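Local atomic coordinates of rhizobiales Sp. Pch2 (Marine metagenome, PDB entry 6PB3), a protein that probably uses ATP hydrolysis as a TRIP13/Pch2-like AAA+ remodeller of HORMA domain proteins that control a bacterial cGAS-like enzyme in phage immunity. Residues A[24-29]-A[95-100]; A[107-112]-A[132-137]; A[253-258]-A[293-298]. One frame throughout, in Å; residues are numbered along the deposited sequence.

Interaction 1 (A[24-29]-A[95-100]); sequences ERLNNL and GDDVAR
Helix 20-28 and helix 95-102 come nearest where the CA atoms of Leu26 and Asp96 stand 8.4 Å apart, a separation wide enough that no backbone hydrogen bond joins the two segments and one leucine spans the gap. Leu26 sends a single methyl across. Its CD1 meets CB of Asp97 at 4.0 Å and stands about as far from the backbone N of the same residue, so the methyl rests against the first turn of the helix rather than on the carboxylate alone. The two side chains are roughly perpendicular, and OD2 of Asp97 lies 4.1 Å from Leu26 CD1. Asp96 adds a looser touch, its CB 4.5 Å from the same methyl. The leucine stands off the usual staggered position, with chi1 at -100°, while chi2 of -176° extends the branch ending in CD1 toward the helix. On the side of helix 87-93 Leu26 also packs against Leu90 and Thr93, so it fills the corner between the N-terminal helix and the helices of the AAA ATPase core. The carboxylates themselves are engaged elsewhere: OD1 of Asp96 accepts from the backbone N of Asp19, just ahead of helix 20-28, and OD1 of Asp97 hydrogen-bonds with Ser40 OG and forms a salt bridge with Arg101. The leucine methyl therefore meets mainly the aliphatic bases of two acidic residues, and with OD1 of each carboxylate bound elsewhere, the contact across these segments is one of van der Waals packing.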
loop_
_atom_site.group_PDB
_atom_site.type_symbol
_atom_site.label_atom_id
_atom_site.label_comp_id
_atom_site.label_asym_id
_atom_site.label_seq_id
_atom_site.Cartn_x
_atom_site.Cartn_y
_atom_site.Cartn_z
ATOM N N GLU A 24 -40.151 6.733 -17.674
ATOM C CA GLU A 24 -40.037 5.289 -17.842
ATOM C C GLU A 24 -38.735 4.780 -17.235
ATOM O O GLU A 24 -38.726 3.805 -16.475
ATOM C CB GLU A 24 -40.125 4.935 -19.328
ATOM C CG GLU A 24 -40.617 3.546 -19.619
ATOM C CD GLU A 24 -41.157 3.429 -21.031
ATOM O OE1 GLU A 24 -41.388 4.481 -21.663
ATOM O OE2 GLU A 24 -41.347 2.290 -21.513
ATOM N N ARG A 25 -37.625 5.455 -17.543
ATOM C CA ARG A 25 -36.338 5.082 -16.963
ATOM C C ARG A 25 -36.353 5.201 -15.441
ATOM O O ARG A 25 -35.873 4.301 -14.744
ATOM C CB ARG A 25 -35.215 5.932 -17.574
ATOM C CG ARG A 25 -35.019 5.749 -19.130
ATOM C CD ARG A 25 -33.553 6.046 -19.545
ATOM N NE ARG A 25 -33.307 7.399 -20.043
ATOM C CZ ARG A 25 -32.217 8.120 -19.783
ATOM N NH1 ARG A 25 -31.260 7.647 -18.997
ATOM N NH2 ARG A 25 -32.089 9.334 -20.300
ATOM N N LEU A 26 -36.901 6.294 -14.900
ATOM C CA LEU A 26 -37.015 6.410 -13.446
ATOM C C LEU A 26 -37.761 5.221 -12.863
ATOM O O LEU A 26 -37.325 4.633 -11.868
ATOM C CB LEU A 26 -37.732 7.705 -13.058
ATOM C CG LEU A 26 -37.010 8.955 -12.595
ATOM C CD1 LEU A 26 -38.092 9.945 -12.232
ATOM C CD2 LEU A 26 -36.074 8.705 -11.396
ATOM N N ASN A 27 -38.910 4.876 -13.462
ATOM C CA ASN A 27 -39.732 3.774 -12.975
ATOM C C ASN A 27 -38.958 2.464 -12.995
ATOM O O ASN A 27 -39.160 1.595 -12.138
ATOM C CB ASN A 27 -40.990 3.631 -13.836
ATOM C CG ASN A 27 -41.963 4.754 -13.648
ATOM O OD1 ASN A 27 -41.643 5.771 -13.038
ATOM N ND2 ASN A 27 -43.174 4.582 -14.179
ATOM N N ASN A 28 -38.098 2.287 -13.997
ATOM C CA ASN A 28 -37.350 1.043 -14.115
ATOM C C ASN A 28 -36.258 0.929 -13.046
ATOM O O ASN A 28 -35.756 -0.176 -12.800
ATOM C CB ASN A 28 -36.771 0.919 -15.535
ATOM C CG ASN A 28 -37.847 0.617 -16.611
ATOM O OD1 ASN A 28 -39.025 0.404 -16.313
ATOM N ND2 ASN A 28 -37.427 0.616 -17.868
ATOM N N LEU A 29 -35.900 2.031 -12.382
ATOM C CA LEU A 29 -34.973 1.958 -11.256
ATOM C C LEU A 29 -35.689 1.418 -10.027
ATOM O O LEU A 29 -36.588 2.073 -9.490
ATOM C CB LEU A 29 -34.383 3.330 -10.944
ATOM C CG LEU A 29 -33.596 4.005 -12.060
ATOM C CD1 LEU A 29 -32.967 5.300 -11.539
ATOM C CD2 LEU A 29 -32.519 3.076 -12.577
ATOM N N GLY A 95 -35.031 14.728 -12.937
ATOM C CA GLY A 95 -35.642 16.009 -13.232
ATOM C C GLY A 95 -37.101 15.903 -13.624
ATOM O O GLY A 95 -37.852 16.871 -13.457
ATOM N N ASP A 96 -37.522 14.738 -14.123
ATOM C CA ASP A 96 -38.933 14.510 -14.387
ATOM C C ASP A 96 -39.727 14.488 -13.095
ATOM O O ASP A 96 -40.845 15.010 -13.033
ATOM C CB ASP A 96 -39.118 13.194 -15.133
ATOM C CG ASP A 96 -40.516 13.032 -15.658
ATOM O OD1 ASP A 96 -40.782 13.554 -16.759
ATOM O OD2 ASP A 96 -41.348 12.403 -14.969
ATOM N N ASP A 97 -39.173 13.851 -12.064
ATOM C CA ASP A 97 -39.802 13.863 -10.750
ATOM C C ASP A 97 -39.867 15.277 -10.170
ATOM O O ASP A 97 -40.890 15.670 -9.598
ATOM C CB ASP A 97 -39.027 12.940 -9.817
ATOM C CG ASP A 97 -39.899 12.322 -8.762
ATOM O OD1 ASP A 97 -40.442 13.079 -7.928
ATOM O OD2 ASP A 97 -40.053 11.081 -8.784
ATOM N N VAL A 98 -38.781 16.048 -10.281
ATOM C CA VAL A 98 -38.782 17.397 -9.723
ATOM C C VAL A 98 -39.798 18.260 -10.451
ATOM O O VAL A 98 -40.492 19.081 -9.841
ATOM C CB VAL A 98 -37.385 18.031 -9.800
ATOM C CG1 VAL A 98 -37.421 19.431 -9.183
ATOM C CG2 VAL A 98 -36.309 17.129 -9.135
ATOM N N ALA A 99 -39.880 18.098 -11.775
ATOM C CA ALA A 99 -40.835 18.849 -12.573
ATOM C C ALA A 99 -42.255 18.556 -12.128
ATOM O O ALA A 99 -43.086 19.468 -12.025
ATOM C CB ALA A 99 -40.656 18.505 -14.048
ATOM N N ARG A 100 -42.547 17.285 -11.845
ATOM C CA ARG A 100 -43.866 16.914 -11.345
ATOM C C ARG A 100 -44.111 17.503 -9.959
ATOM O O ARG A 100 -45.166 18.088 -9.703
ATOM C CB ARG A 100 -43.991 15.390 -11.320
ATOM C CG ARG A 100 -44.378 14.775 -12.667
ATOM C CD ARG A 100 -43.787 13.392 -12.832
ATOM N NE ARG A 100 -44.311 12.436 -11.865
ATOM C CZ ARG A 100 -44.964 11.334 -12.209
ATOM N NH1 ARG A 100 -45.160 11.066 -13.493
ATOM N NH2 ARG A 100 -45.412 10.498 -11.284
#

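Interaction 2 (A[107-112]-A[132-137]); sequences TLLPLS and FEHTVS
In the alpha/beta ATPase core of this AAA protein, helix 124-141 packs against strand 105-111 and leads on to strand 151-157, the parallel neighbour of the first strand in the sheet. The pair thus belongs to a beta-alpha-beta crossover of the P-loop NTPase fold. Leu109 carries the strand's side of the contact. With CG anti to its carbonyl carbon (chi1 -57°), its CD1 reaches both His134 and Thr135, and its CD2 reaches His134; Leu109 CA and Thr135 CA are 7.9 Å apart. CD1 approaches the imidazole at the edge, near the ring plane, 3.6 Å from His134 ND1. CD2 comes to 4.0 Å from His134 CE1, so the forked end of the leucine borders the ND1-CE1 side of the ring, and the two side chains meet nearly at right angles. The histidine has its CG anti to the backbone N (chi1 -175°), which swings the ring off the helix toward the strand. Beyond these segments it also meets the ring of Phe11, against which Leu109 packs as well. The Leu109 and Thr135 side chains run antiparallel past one another, and both touch Val153 on the adjoining strand, where helix and sheet meet. The threonine hydroxyl is buried here beside a methyl but keeps a polar partner, since OG1 hydrogen-bonds to the carbonyl O of Ala131 one turn earlier in its own helix; the same OG1 also lies 3.7 Å from Leu109 CD1.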
loop_
_atom_site.group_PDB
_atom_site.type_symbol
_atom_site.label_atom_id
_atom_site.label_comp_id
_atom_site.label_asym_id
_atom_site.label_seq_id
_atom_site.Cartn_x
_atom_site.Cartn_y
_atom_site.Cartn_z
ATOM N N THR A 107 -34.651 22.380 -17.382
ATOM C CA THR A 107 -33.638 22.149 -18.399
ATOM C C THR A 107 -32.432 21.493 -17.741
ATOM O O THR A 107 -31.862 22.044 -16.790
ATOM C CB THR A 107 -33.230 23.465 -19.061
ATOM O OG1 THR A 107 -34.370 24.069 -19.688
ATOM C CG2 THR A 107 -32.155 23.215 -20.096
ATOM N N LEU A 108 -32.037 20.331 -18.243
ATOM C CA LEU A 108 -30.855 19.637 -17.743
ATOM C C LEU A 108 -29.680 19.892 -18.673
ATOM O O LEU A 108 -29.780 19.671 -19.886
ATOM C CB LEU A 108 -31.114 18.139 -17.618
ATOM C CG LEU A 108 -29.933 17.280 -17.183
ATOM C CD1 LEU A 108 -29.817 17.248 -15.658
ATOM C CD2 LEU A 108 -30.089 15.882 -17.753
ATOM N N LEU A 109 -28.573 20.363 -18.105
ATOM C CA LEU A 109 -27.343 20.585 -18.857
ATOM C C LEU A 109 -26.315 19.557 -18.414
ATOM O O LEU A 109 -25.713 19.704 -17.340
ATOM C CB LEU A 109 -26.806 22.004 -18.642
ATOM C CG LEU A 109 -27.801 23.115 -18.998
ATOM C CD1 LEU A 109 -27.261 24.455 -18.558
ATOM C CD2 LEU A 109 -28.124 23.123 -20.489
ATOM N N PRO A 110 -26.072 18.508 -19.198
ATOM C CA PRO A 110 -25.034 17.536 -18.828
ATOM C C PRO A 110 -23.665 18.035 -19.269
ATOM O O PRO A 110 -23.468 18.428 -20.423
ATOM C CB PRO A 110 -25.439 16.273 -19.591
ATOM C CG PRO A 110 -26.089 16.818 -20.834
ATOM C CD PRO A 110 -26.768 18.130 -20.442
ATOM N N LEU A 111 -22.730 18.049 -18.326
ATOM C CA LEU A 111 -21.347 18.405 -18.609
ATOM C C LEU A 111 -20.591 17.178 -19.111
ATOM O O LEU A 111 -20.386 16.222 -18.356
ATOM C CB LEU A 111 -20.680 18.965 -17.359
ATOM C CG LEU A 111 -19.715 20.110 -17.635
ATOM C CD1 LEU A 111 -19.144 20.615 -16.328
ATOM C CD2 LEU A 111 -18.619 19.661 -18.557
ATOM N N SER A 112 -20.174 17.211 -20.376
ATOM C CA SER A 112 -19.295 16.177 -20.930
ATOM C C SER A 112 -17.857 16.369 -20.468
ATOM O O SER A 112 -16.942 16.431 -21.282
ATOM C CB SER A 112 -19.353 16.177 -22.461
ATOM O OG SER A 112 -18.953 17.428 -22.996
ATOM N N PHE A 132 -20.824 27.030 -16.126
ATOM C CA PHE A 132 -21.459 27.793 -15.058
ATOM C C PHE A 132 -21.973 29.130 -15.566
ATOM O O PHE A 132 -23.043 29.584 -15.145
ATOM C CB PHE A 132 -20.497 27.995 -13.893
ATOM C CG PHE A 132 -20.509 26.864 -12.916
ATOM C CD1 PHE A 132 -21.603 26.662 -12.093
ATOM C CD2 PHE A 132 -19.445 25.989 -12.838
ATOM C CE1 PHE A 132 -21.615 25.628 -11.189
ATOM C CE2 PHE A 132 -19.459 24.946 -11.942
ATOM C CZ PHE A 132 -20.540 24.763 -11.121
ATOM N N GLU A 133 -21.239 29.772 -16.473
ATOM C CA GLU A 133 -21.728 31.023 -17.034
ATOM C C GLU A 133 -23.029 30.806 -17.802
ATOM O O GLU A 133 -23.982 31.583 -17.669
ATOM C CB GLU A 133 -20.677 31.648 -17.942
ATOM C CG GLU A 133 -21.140 32.978 -18.521
ATOM C CD GLU A 133 -21.444 34.003 -17.444
ATOM O OE1 GLU A 133 -20.777 33.978 -16.390
ATOM O OE2 GLU A 133 -22.349 34.836 -17.650
ATOM N N HIS A 134 -23.081 29.752 -18.617
ATOM C CA HIS A 134 -24.313 29.434 -19.328
ATOM C C HIS A 134 -25.438 29.134 -18.347
ATOM O O HIS A 134 -26.559 29.635 -18.501
ATOM C CB HIS A 134 -24.080 28.251 -20.269
ATOM C CG HIS A 134 -25.257 27.920 -21.138
ATOM N ND1 HIS A 134 -25.986 26.760 -20.989
ATOM C CD2 HIS A 134 -25.825 28.591 -22.171
ATOM C CE1 HIS A 134 -26.953 26.729 -21.889
ATOM N NE2 HIS A 134 -26.878 27.828 -22.618
ATOM N N THR A 135 -25.148 28.342 -17.313
ATOM C CA THR A 135 -26.174 27.984 -16.342
ATOM C C THR A 135 -26.750 29.224 -15.669
ATOM O O THR A 135 -27.974 29.347 -15.523
ATOM C CB THR A 135 -25.594 27.027 -15.308
ATOM O OG1 THR A 135 -25.010 25.905 -15.980
ATOM C CG2 THR A 135 -26.676 26.537 -14.368
ATOM N N VAL A 136 -25.885 30.167 -15.285
ATOM C CA VAL A 136 -26.348 31.415 -14.681
ATOM C C VAL A 136 -27.232 32.187 -15.652
ATOM O O VAL A 136 -28.308 32.675 -15.284
ATOM C CB VAL A 136 -25.143 32.257 -14.218
ATOM C CG1 VAL A 136 -25.595 33.627 -13.735
ATOM C CG2 VAL A 136 -24.366 31.524 -13.130
ATOM N N SER A 137 -26.796 32.309 -16.906
ATOM C CA SER A 137 -27.565 33.068 -17.890
ATOM C C SER A 137 -28.957 32.471 -18.079
ATOM O O SER A 137 -29.966 33.182 -18.011
ATOM C CB SER A 137 -26.806 33.118 -19.218
ATOM O OG SER A 137 -27.590 33.715 -20.232
#

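Interaction 3 (A[253-258]-A[293-298]); sequences VAATGP and RALAIA
Leu295 holds its CG opposite the backbone N (chi1 180°), and a chi2 of 62° then turns CD1 toward Ala255, although the bond from CA to CB does not itself point at the partner segment. The methyl stops 3.9 Å from Ala255 CB. That same CB meets Ala298 CB, also at 3.9 Å, so the small alanine side chain touches residues almost one turn apart on the opposing helix. With alanines facing each other here, the backbones lie close: the CA atoms of Ala255 and Ala298 are 5.9 Å apart. The contact joins the end of helix 246-255 to helix 291-300 in the C-terminal helical part of the chain, consistent with the small helical lid that follows the ATPase core in AAA+ proteins. Thr256, the next residue, adds its CG2, 4.2 Å from Ala298 CB, and the same threonine packs on Leu275 of helix 268-283. Its OG1 is within hydrogen-bonding distance of the carbonyl O of Leu252, its stronger partner, while CG2 is the branch that touches Ala298. On helix 291-300, the neighbouring Ile297 packs on Arg38 of a second subunit.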
loop_
_atom_site.group_PDB
_atom_site.type_symbol
_atom_site.label_atom_id
_atom_site.label_comp_id
_atom_site.label_asym_id
_atom_site.label_seq_id
_atom_site.Cartn_x
_atom_site.Cartn_y
_atom_site.Cartn_z
ATOM N N VAL A 253 -33.680 -12.999 -0.923
ATOM C CA VAL A 253 -33.225 -11.863 -0.128
ATOM C C VAL A 253 -32.104 -12.292 0.813
ATOM O O VAL A 253 -31.070 -11.624 0.935
ATOM C CB VAL A 253 -34.403 -11.258 0.655
ATOM C CG1 VAL A 253 -33.886 -10.242 1.676
ATOM C CG2 VAL A 253 -35.394 -10.623 -0.291
ATOM N N ALA A 254 -32.293 -13.423 1.483
ATOM C CA ALA A 254 -31.270 -13.915 2.397
ATOM C C ALA A 254 -30.017 -14.351 1.645
ATOM O O ALA A 254 -28.894 -14.104 2.105
ATOM C CB ALA A 254 -31.825 -15.066 3.242
ATOM N N ALA A 255 -30.188 -14.991 0.486
ATOM C CA ALA A 255 -29.034 -15.463 -0.266
ATOM C C ALA A 255 -28.208 -14.319 -0.830
ATOM O O ALA A 255 -27.031 -14.520 -1.141
ATOM C CB ALA A 255 -29.486 -16.388 -1.398
ATOM N N THR A 256 -28.777 -13.129 -0.960
ATOM C CA THR A 256 -28.029 -12.010 -1.508
ATOM C C THR A 256 -27.557 -11.038 -0.436
ATOM O O THR A 256 -26.938 -10.014 -0.764
ATOM C CB THR A 256 -28.876 -11.299 -2.573
ATOM O OG1 THR A 256 -30.127 -10.877 -2.010
ATOM C CG2 THR A 256 -29.150 -12.265 -3.714
ATOM N N GLY A 257 -27.803 -11.352 0.837
ATOM C CA GLY A 257 -27.364 -10.532 1.939
ATOM C C GLY A 257 -26.030 -10.975 2.509
ATOM O O GLY A 257 -25.421 -11.946 2.049
ATOM N N PRO A 258 -25.549 -10.260 3.530
ATOM C CA PRO A 258 -24.222 -10.580 4.086
ATOM C C PRO A 258 -24.156 -11.922 4.803
ATOM O O PRO A 258 -23.104 -12.573 4.755
ATOM C CB PRO A 258 -23.954 -9.409 5.042
ATOM C CG PRO A 258 -25.303 -8.830 5.341
ATOM C CD PRO A 258 -26.117 -9.030 4.105
ATOM N N ARG A 293 -33.967 -23.190 -8.973
ATOM C CA ARG A 293 -32.776 -22.822 -9.725
ATOM C C ARG A 293 -32.358 -21.397 -9.413
ATOM O O ARG A 293 -31.162 -21.113 -9.286
ATOM C CB ARG A 293 -33.018 -23.002 -11.223
ATOM C CG ARG A 293 -33.451 -24.424 -11.601
ATOM C CD ARG A 293 -33.596 -24.580 -13.103
ATOM N NE ARG A 293 -32.318 -24.850 -13.756
ATOM C CZ ARG A 293 -32.128 -24.845 -15.074
ATOM N NH1 ARG A 293 -33.134 -24.570 -15.899
ATOM N NH2 ARG A 293 -30.926 -25.106 -15.572
ATOM N N ALA A 294 -33.328 -20.488 -9.274
ATOM C CA ALA A 294 -32.994 -19.109 -8.937
ATOM C C ALA A 294 -32.263 -19.027 -7.601
ATOM O O ALA A 294 -31.340 -18.222 -7.436
ATOM C CB ALA A 294 -34.258 -18.246 -8.916
ATOM N N LEU A 295 -32.671 -19.842 -6.624
ATOM C CA LEU A 295 -31.984 -19.810 -5.341
ATOM C C LEU A 295 -30.588 -20.397 -5.471
ATOM O O LEU A 295 -29.617 -19.834 -4.948
ATOM C CB LEU A 295 -32.790 -20.562 -4.284
ATOM C CG LEU A 295 -32.153 -20.577 -2.887
ATOM C CD1 LEU A 295 -32.012 -19.161 -2.328
ATOM C CD2 LEU A 295 -32.935 -21.470 -1.922
ATOM N N ALA A 296 -30.470 -21.519 -6.187
ATOM C CA ALA A 296 -29.164 -22.134 -6.396
ATOM C C ALA A 296 -28.218 -21.165 -7.092
ATOM O O ALA A 296 -27.027 -21.102 -6.764
ATOM C CB ALA A 296 -29.312 -23.435 -7.194
ATOM N N ILE A 297 -28.736 -20.377 -8.035
ATOM C CA ILE A 297 -27.898 -19.392 -8.709
ATOM C C ILE A 297 -27.447 -18.315 -7.723
ATOM O O ILE A 297 -26.263 -17.970 -7.657
ATOM C CB ILE A 297 -28.644 -18.783 -9.906
ATOM C CG1 ILE A 297 -28.823 -19.838 -11.006
ATOM C CG2 ILE A 297 -27.892 -17.580 -10.418
ATOM C CD1 ILE A 297 -29.794 -19.435 -12.104
ATOM N N ALA A 298 -28.383 -17.778 -6.933
ATOM C CA ALA A 298 -28.031 -16.712 -5.996
ATOM C C ALA A 298 -26.982 -17.179 -4.992
ATOM O O ALA A 298 -26.073 -16.423 -4.635
ATOM C CB ALA A 298 -29.276 -16.216 -5.259
#

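The three contacts follow one another along the chain without touching. Interactions 1 and 2 are closest, with centres 20 Å apart and nearest atoms about 6 Å apart; they are tied by sequence, because helix 95-102 of interaction 1 is followed in the chain by strand 105-111 of interaction 2. Interaction 3 lies apart in the C-terminal helices, its centre 30 Å from that of interaction 1 and 44 Å from that of interaction 2, across the centre of the chain from the latter. Interaction 1 flanks helix 87-93, which begins with Lys87 and Thr88 of the probable Walker A motif (with Gly81 and Gly86), whose backbone amides appear to bind a sulfate, as the P-loop does a phosphate; Leu26 packs directly on that helix.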